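Local coordinates for methyltransferase-like protein (Saccharopolyspora spinosa, PDB 4PNE) that catalyses a [4+2] cycloaddition in spinosyn biosynthesis, using a methyltransferase-like fold that binds S-adenosyl-L-homocysteine, at residues A[234-247]-A[290-302]. Residues are numbered along the deposited sequence; the frame is centred on the assembly and turned at random.
Sequences GFEILDWEDVSSRT and MGYAILTARKPVG
Trp-240 and Leu-295 meet across strands 236-242 and 290-298, the antiparallel pair at one edge of the sheet, in the strand order 3-2-1-4-5-7-6 of the class I methyltransferase fold. Strand 290-298 lies inside, bonded also to 191-200; 236-242 is the edge strand. A classic beta bulge shifts the register: Leu-238 N (2.8 Å) and Asp-239 N both donate to Thr-296 O, from one face of its carbonyl plane. Packing is tight on the side of helix 223-233, where Leu-295 CD2 lies 3.3 Å from Trp-240 CD1, the indole and the leucine branch alongside each other, both heading out from the sheet on that face. Trp-240, whose chi1 of 167° swings CG away from the backbone N, also turns its pyrrole edge to a water shared by NE1 and Tyr-292 O. At the buried end, Val-243 CG2 touches the edge of the Tyr-292 ring at CD2 (3.6 Å), while Tyr-292 OH is hydrogen-bonded to Gln-168 OE1 and Thr-196 OG1; this ring lies near His-61 of the S-adenosyl-L-homocysteine site. Ser-244 OG accepts from Tyr-292 N and donates to Asp-242 OD1, which closes an Asx turn by also taking Ser-244 N. Toward the C-terminal end of 290-298, the side bearing Glu-236 and Arg-298 is more open to solvent: Leu-238, itself exposed, lays CD2 over one face of the Arg-298 guanidinium. Arg-298 grips a single oxygen, Glu-236 OE1, its NE coming from above the carboxylate plane at 2.8 Å and its NH2 meeting the syn lone pair at 3.1 Å.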
loop_
_atom_site.group_PDB
_atom_site.type_symbol
_atom_site.label_atom_id
_atom_site.label_comp_id
_atom_site.label_asym_id
_atom_site.label_seq_id
_atom_site.Cartn_x
_atom_site.Cartn_y
_atom_site.Cartn_z
ATOM N N GLY A 234 -20.288 -2.757 2.677
ATOM C CA GLY A 234 -21.196 -2.305 1.632
ATOM C C GLY A 234 -20.609 -2.319 0.223
ATOM O O GLY A 234 -21.282 -1.963 -0.743
ATOM N N PHE A 235 -19.349 -2.730 0.077
ATOM C CA PHE A 235 -18.788 -2.804 -1.262
ATOM C C PHE A 235 -19.343 -3.993 -2.042
ATOM O O PHE A 235 -19.613 -5.044 -1.447
ATOM C CB PHE A 235 -17.281 -2.930 -1.200
ATOM C CG PHE A 235 -16.579 -1.634 -0.942
ATOM C CD1 PHE A 235 -16.284 -0.779 -1.984
ATOM C CD2 PHE A 235 -16.179 -1.290 0.332
ATOM C CE1 PHE A 235 -15.626 0.405 -1.749
ATOM C CE2 PHE A 235 -15.510 -0.097 0.559
ATOM C CZ PHE A 235 -15.235 0.731 -0.475
ATOM N N GLU A 236 -19.511 -3.816 -3.349
ATOM C CA GLU A 236 -19.611 -4.933 -4.300
ATOM C C GLU A 236 -18.215 -5.384 -4.716
ATOM O O GLU A 236 -17.403 -4.575 -5.142
ATOM C CB GLU A 236 -20.357 -4.540 -5.577
ATOM C CG GLU A 236 -21.691 -3.920 -5.402
ATOM C CD GLU A 236 -22.244 -3.441 -6.734
ATOM O OE1 GLU A 236 -21.619 -3.745 -7.784
ATOM O OE2 GLU A 236 -23.280 -2.751 -6.728
ATOM N N ILE A 237 -17.933 -6.668 -4.632
ATOM C CA ILE A 237 -16.666 -7.162 -5.104
ATOM C C ILE A 237 -16.741 -7.381 -6.595
ATOM O O ILE A 237 -17.624 -8.118 -7.089
ATOM C CB ILE A 237 -16.273 -8.475 -4.406
ATOM C CG1 ILE A 237 -16.356 -8.332 -2.881
ATOM C CG2 ILE A 237 -14.902 -8.908 -4.849
ATOM C CD1 ILE A 237 -15.464 -7.251 -2.311
ATOM N N LEU A 238 -15.861 -6.716 -7.324
ATOM C CA LEU A 238 -15.798 -6.864 -8.766
ATOM C C LEU A 238 -14.849 -7.994 -9.138
ATOM O O LEU A 238 -15.128 -8.780 -10.061
ATOM C CB LEU A 238 -15.362 -5.569 -9.437
ATOM C CG LEU A 238 -16.306 -4.373 -9.276
ATOM C CD1 LEU A 238 -15.636 -3.102 -9.745
ATOM C CD2 LEU A 238 -17.633 -4.607 -9.990
ATOM N N ASP A 239 -13.755 -8.126 -8.392
ATOM C CA ASP A 239 -12.732 -9.093 -8.764
ATOM C C ASP A 239 -11.775 -9.338 -7.618
ATOM O O ASP A 239 -11.446 -8.434 -6.866
ATOM C CB ASP A 239 -11.971 -8.570 -9.983
ATOM C CG ASP A 239 -11.231 -9.654 -10.735
ATOM O OD1 ASP A 239 -11.685 -10.816 -10.714
ATOM O OD2 ASP A 239 -10.203 -9.332 -11.369
ATOM N N TRP A 240 -11.320 -10.571 -7.507
ATOM C CA TRP A 240 -10.185 -10.956 -6.680
ATOM C C TRP A 240 -9.247 -11.750 -7.568
ATOM O O TRP A 240 -9.678 -12.661 -8.279
ATOM C CB TRP A 240 -10.629 -11.808 -5.490
ATOM C CG TRP A 240 -9.559 -12.567 -4.656
ATOM C CD1 TRP A 240 -8.234 -12.265 -4.515
ATOM C CD2 TRP A 240 -9.777 -13.743 -3.867
ATOM N NE1 TRP A 240 -7.620 -13.179 -3.681
ATOM C CE2 TRP A 240 -8.549 -14.099 -3.274
ATOM C CE3 TRP A 240 -10.900 -14.525 -3.595
ATOM C CZ2 TRP A 240 -8.416 -15.212 -2.422
ATOM C CZ3 TRP A 240 -10.766 -15.624 -2.744
ATOM C CH2 TRP A 240 -9.528 -15.959 -2.179
ATOM N N GLU A 241 -7.969 -11.409 -7.540
ATOM C CA GLU A 241 -6.953 -12.185 -8.216
ATOM C C GLU A 241 -5.947 -12.543 -7.171
ATOM O O GLU A 241 -5.422 -11.654 -6.498
ATOM C CB GLU A 241 -6.280 -11.389 -9.311
ATOM C CG GLU A 241 -7.209 -10.651 -10.259
ATOM C CD GLU A 241 -6.482 -9.508 -10.956
ATOM O OE1 GLU A 241 -5.566 -9.810 -11.758
ATOM O OE2 GLU A 241 -6.782 -8.317 -10.662
ATOM N N ASP A 242 -5.698 -13.823 -7.021
ATOM C CA ASP A 242 -4.609 -14.296 -6.174
ATOM C C ASP A 242 -3.369 -14.315 -7.033
ATOM O O ASP A 242 -3.259 -15.088 -7.974
ATOM C CB ASP A 242 -4.928 -15.681 -5.585
ATOM C CG ASP A 242 -3.790 -16.250 -4.789
ATOM O OD1 ASP A 242 -2.692 -15.656 -4.742
ATOM O OD2 ASP A 242 -3.997 -17.286 -4.158
ATOM N N VAL A 243 -2.405 -13.445 -6.711
ATOM C CA VAL A 243 -1.223 -13.291 -7.556
ATOM C C VAL A 243 0.041 -13.677 -6.752
ATOM O O VAL A 243 1.127 -13.198 -7.003
ATOM C CB VAL A 243 -1.110 -11.851 -8.131
ATOM C CG1 VAL A 243 -2.354 -11.499 -8.986
ATOM C CG2 VAL A 243 -0.943 -10.768 -7.030
ATOM N N SER A 244 -0.140 -14.527 -5.761
ATOM C CA SER A 244 0.975 -14.968 -4.937
ATOM C C SER A 244 2.125 -15.542 -5.773
ATOM O O SER A 244 3.291 -15.354 -5.424
ATOM C CB SER A 244 0.526 -16.028 -3.949
ATOM O OG SER A 244 -0.573 -15.584 -3.212
ATOM N N SER A 245 1.817 -16.270 -6.850
ATOM C CA SER A 245 2.861 -16.841 -7.697
ATOM C C SER A 245 3.714 -15.796 -8.434
ATOM O O SER A 245 4.857 -16.095 -8.837
ATOM C CB SER A 245 2.261 -17.790 -8.743
ATOM O OG SER A 245 1.418 -17.115 -9.641
ATOM N N ARG A 246 3.161 -14.593 -8.602
ATOM C CA ARG A 246 3.839 -13.496 -9.292
ATOM C C ARG A 246 4.648 -12.624 -8.347
ATOM O O ARG A 246 5.521 -11.913 -8.781
ATOM C CB ARG A 246 2.820 -12.616 -10.005
ATOM C CG ARG A 246 1.779 -13.370 -10.772
ATOM C CD ARG A 246 2.362 -14.328 -11.787
ATOM N NE ARG A 246 1.400 -14.548 -12.859
ATOM C CZ ARG A 246 1.411 -13.927 -14.031
ATOM N NH1 ARG A 246 2.353 -13.040 -14.331
ATOM N NH2 ARG A 246 0.466 -14.215 -14.917
ATOM N N THR A 247 4.324 -12.630 -7.063
ATOM C CA THR A 247 4.967 -11.695 -6.143
ATOM C C THR A 247 5.995 -12.371 -5.255
ATOM O O THR A 247 6.641 -11.714 -4.432
ATOM C CB THR A 247 3.943 -11.014 -5.249
ATOM O OG1 THR A 247 3.283 -12.013 -4.484
ATOM C CG2 THR A 247 2.920 -10.247 -6.053
ATOM N N MET A 290 3.300 -16.600 3.055
ATOM C CA MET A 290 2.695 -15.389 2.526
ATOM C C MET A 290 2.217 -15.552 1.115
ATOM O O MET A 290 2.809 -16.272 0.334
ATOM C CB MET A 290 3.692 -14.244 2.561
ATOM C CG MET A 290 4.007 -13.810 3.962
ATOM S SD MET A 290 5.374 -12.639 3.991
ATOM C CE MET A 290 4.829 -11.584 5.326
ATOM N N GLY A 291 1.171 -14.814 0.772
ATOM C CA GLY A 291 0.754 -14.692 -0.617
ATOM C C GLY A 291 0.370 -13.254 -0.858
ATOM O O GLY A 291 0.728 -12.360 -0.078
ATOM N N TYR A 292 -0.370 -13.025 -1.932
ATOM C CA TYR A 292 -0.686 -11.649 -2.325
ATOM C C TYR A 292 -2.017 -11.582 -3.062
ATOM O O TYR A 292 -2.341 -12.458 -3.863
ATOM C CB TYR A 292 0.434 -11.091 -3.197
ATOM C CG TYR A 292 0.534 -9.592 -3.150
ATOM C CD1 TYR A 292 1.238 -8.968 -2.138
ATOM C CD2 TYR A 292 -0.109 -8.788 -4.091
ATOM C CE1 TYR A 292 1.329 -7.601 -2.067
ATOM C CE2 TYR A 292 -0.029 -7.416 -4.028
ATOM C CZ TYR A 292 0.690 -6.818 -3.019
ATOM O OH TYR A 292 0.775 -5.445 -2.944
ATOM N N ALA A 293 -2.782 -10.513 -2.810
ATOM C CA ALA A 293 -4.125 -10.332 -3.394
ATOM C C ALA A 293 -4.270 -8.978 -4.056
ATOM O O ALA A 293 -3.772 -7.976 -3.532
ATOM C CB ALA A 293 -5.200 -10.502 -2.298
ATOM N N ILE A 294 -4.880 -8.958 -5.242
ATOM C CA ILE A 294 -5.378 -7.749 -5.851
ATOM C C ILE A 294 -6.898 -7.824 -5.862
ATOM O O ILE A 294 -7.467 -8.782 -6.400
ATOM C CB ILE A 294 -4.853 -7.546 -7.299
ATOM C CG1 ILE A 294 -3.322 -7.611 -7.334
ATOM C CG2 ILE A 294 -5.359 -6.225 -7.863
ATOM C CD1 ILE A 294 -2.772 -7.610 -8.780
ATOM N N LEU A 295 -7.554 -6.891 -5.176
ATOM C CA LEU A 295 -9.014 -6.825 -5.086
ATOM C C LEU A 295 -9.548 -5.545 -5.734
ATOM O O LEU A 295 -9.001 -4.458 -5.531
ATOM C CB LEU A 295 -9.452 -6.874 -3.618
ATOM C CG LEU A 295 -8.733 -7.893 -2.705
ATOM C CD1 LEU A 295 -9.184 -7.765 -1.249
ATOM C CD2 LEU A 295 -8.916 -9.324 -3.223
ATOM N N THR A 296 -10.632 -5.658 -6.498
ATOM C CA THR A 296 -11.353 -4.510 -7.041
ATOM C C THR A 296 -12.767 -4.584 -6.498
ATOM O O THR A 296 -13.426 -5.630 -6.529
ATOM C CB THR A 296 -11.343 -4.499 -8.577
ATOM O OG1 THR A 296 -9.999 -4.704 -9.037
ATOM C CG2 THR A 296 -11.885 -3.180 -9.125
ATOM N N ALA A 297 -13.223 -3.469 -5.954
ATOM C CA ALA A 297 -14.518 -3.376 -5.339
ATOM C C ALA A 297 -15.124 -2.065 -5.726
ATOM O O ALA A 297 -14.411 -1.174 -6.202
ATOM C CB ALA A 297 -14.409 -3.482 -3.853
ATOM N N ARG A 298 -16.447 -1.938 -5.609
ATOM C CA ARG A 298 -17.061 -0.643 -5.913
ATOM C C ARG A 298 -18.228 -0.318 -4.982
ATOM O O ARG A 298 -18.869 -1.203 -4.405
ATOM C CB ARG A 298 -17.512 -0.590 -7.350
ATOM C CG ARG A 298 -18.828 -1.190 -7.580
ATOM C CD ARG A 298 -19.365 -0.770 -8.913
ATOM N NE ARG A 298 -20.315 -1.780 -9.309
ATOM C CZ ARG A 298 -20.932 -1.809 -10.473
ATOM N NH1 ARG A 298 -20.711 -0.856 -11.375
ATOM N NH2 ARG A 298 -21.769 -2.798 -10.712
ATOM N N LYS A 299 -18.470 0.967 -4.832
ATOM C CA LYS A 299 -19.621 1.471 -4.135
ATOM C C LYS A 299 -20.809 1.217 -5.061
ATOM O O LYS A 299 -20.734 1.516 -6.249
ATOM C CB LYS A 299 -19.468 2.948 -3.837
ATOM C CG LYS A 299 -20.558 3.528 -2.905
ATOM C CD LYS A 299 -20.299 4.947 -2.561
ATOM C CE LYS A 299 -21.255 5.463 -1.499
ATOM N NZ LYS A 299 -20.787 6.733 -0.963
ATOM N N PRO A 300 -21.879 0.617 -4.528
ATOM C CA PRO A 300 -23.064 0.367 -5.356
ATOM C C PRO A 300 -23.533 1.645 -6.047
ATOM O O PRO A 300 -23.408 2.753 -5.491
ATOM C CB PRO A 300 -24.081 -0.158 -4.343
ATOM C CG PRO A 300 -23.278 -0.801 -3.286
ATOM C CD PRO A 300 -22.044 0.081 -3.164
ATOM N N VAL A 301 -23.995 1.511 -7.289
ATOM C CA VAL A 301 -24.477 2.669 -8.033
ATOM C C VAL A 301 -25.743 3.209 -7.386
ATOM O O VAL A 301 -26.462 2.486 -6.677
ATOM C CB VAL A 301 -24.747 2.343 -9.529
ATOM C CG1 VAL A 301 -23.507 1.740 -10.209
ATOM C CG2 VAL A 301 -25.950 1.431 -9.674
ATOM N N GLY A 302 -26.005 4.489 -7.641
ATOM C CA GLY A 302 -27.121 5.196 -7.038
ATOM C C GLY A 302 -26.947 6.706 -7.145
ATOM O O GLY A 302 -26.919 7.423 -6.136
HETATM O O HOH W 1 -24.391 -1.196 -8.293
HETATM O O HOH W 2 -4.782 -13.628 -2.750
HETATM O O HOH W 3 -8.692 -7.459 -8.815
#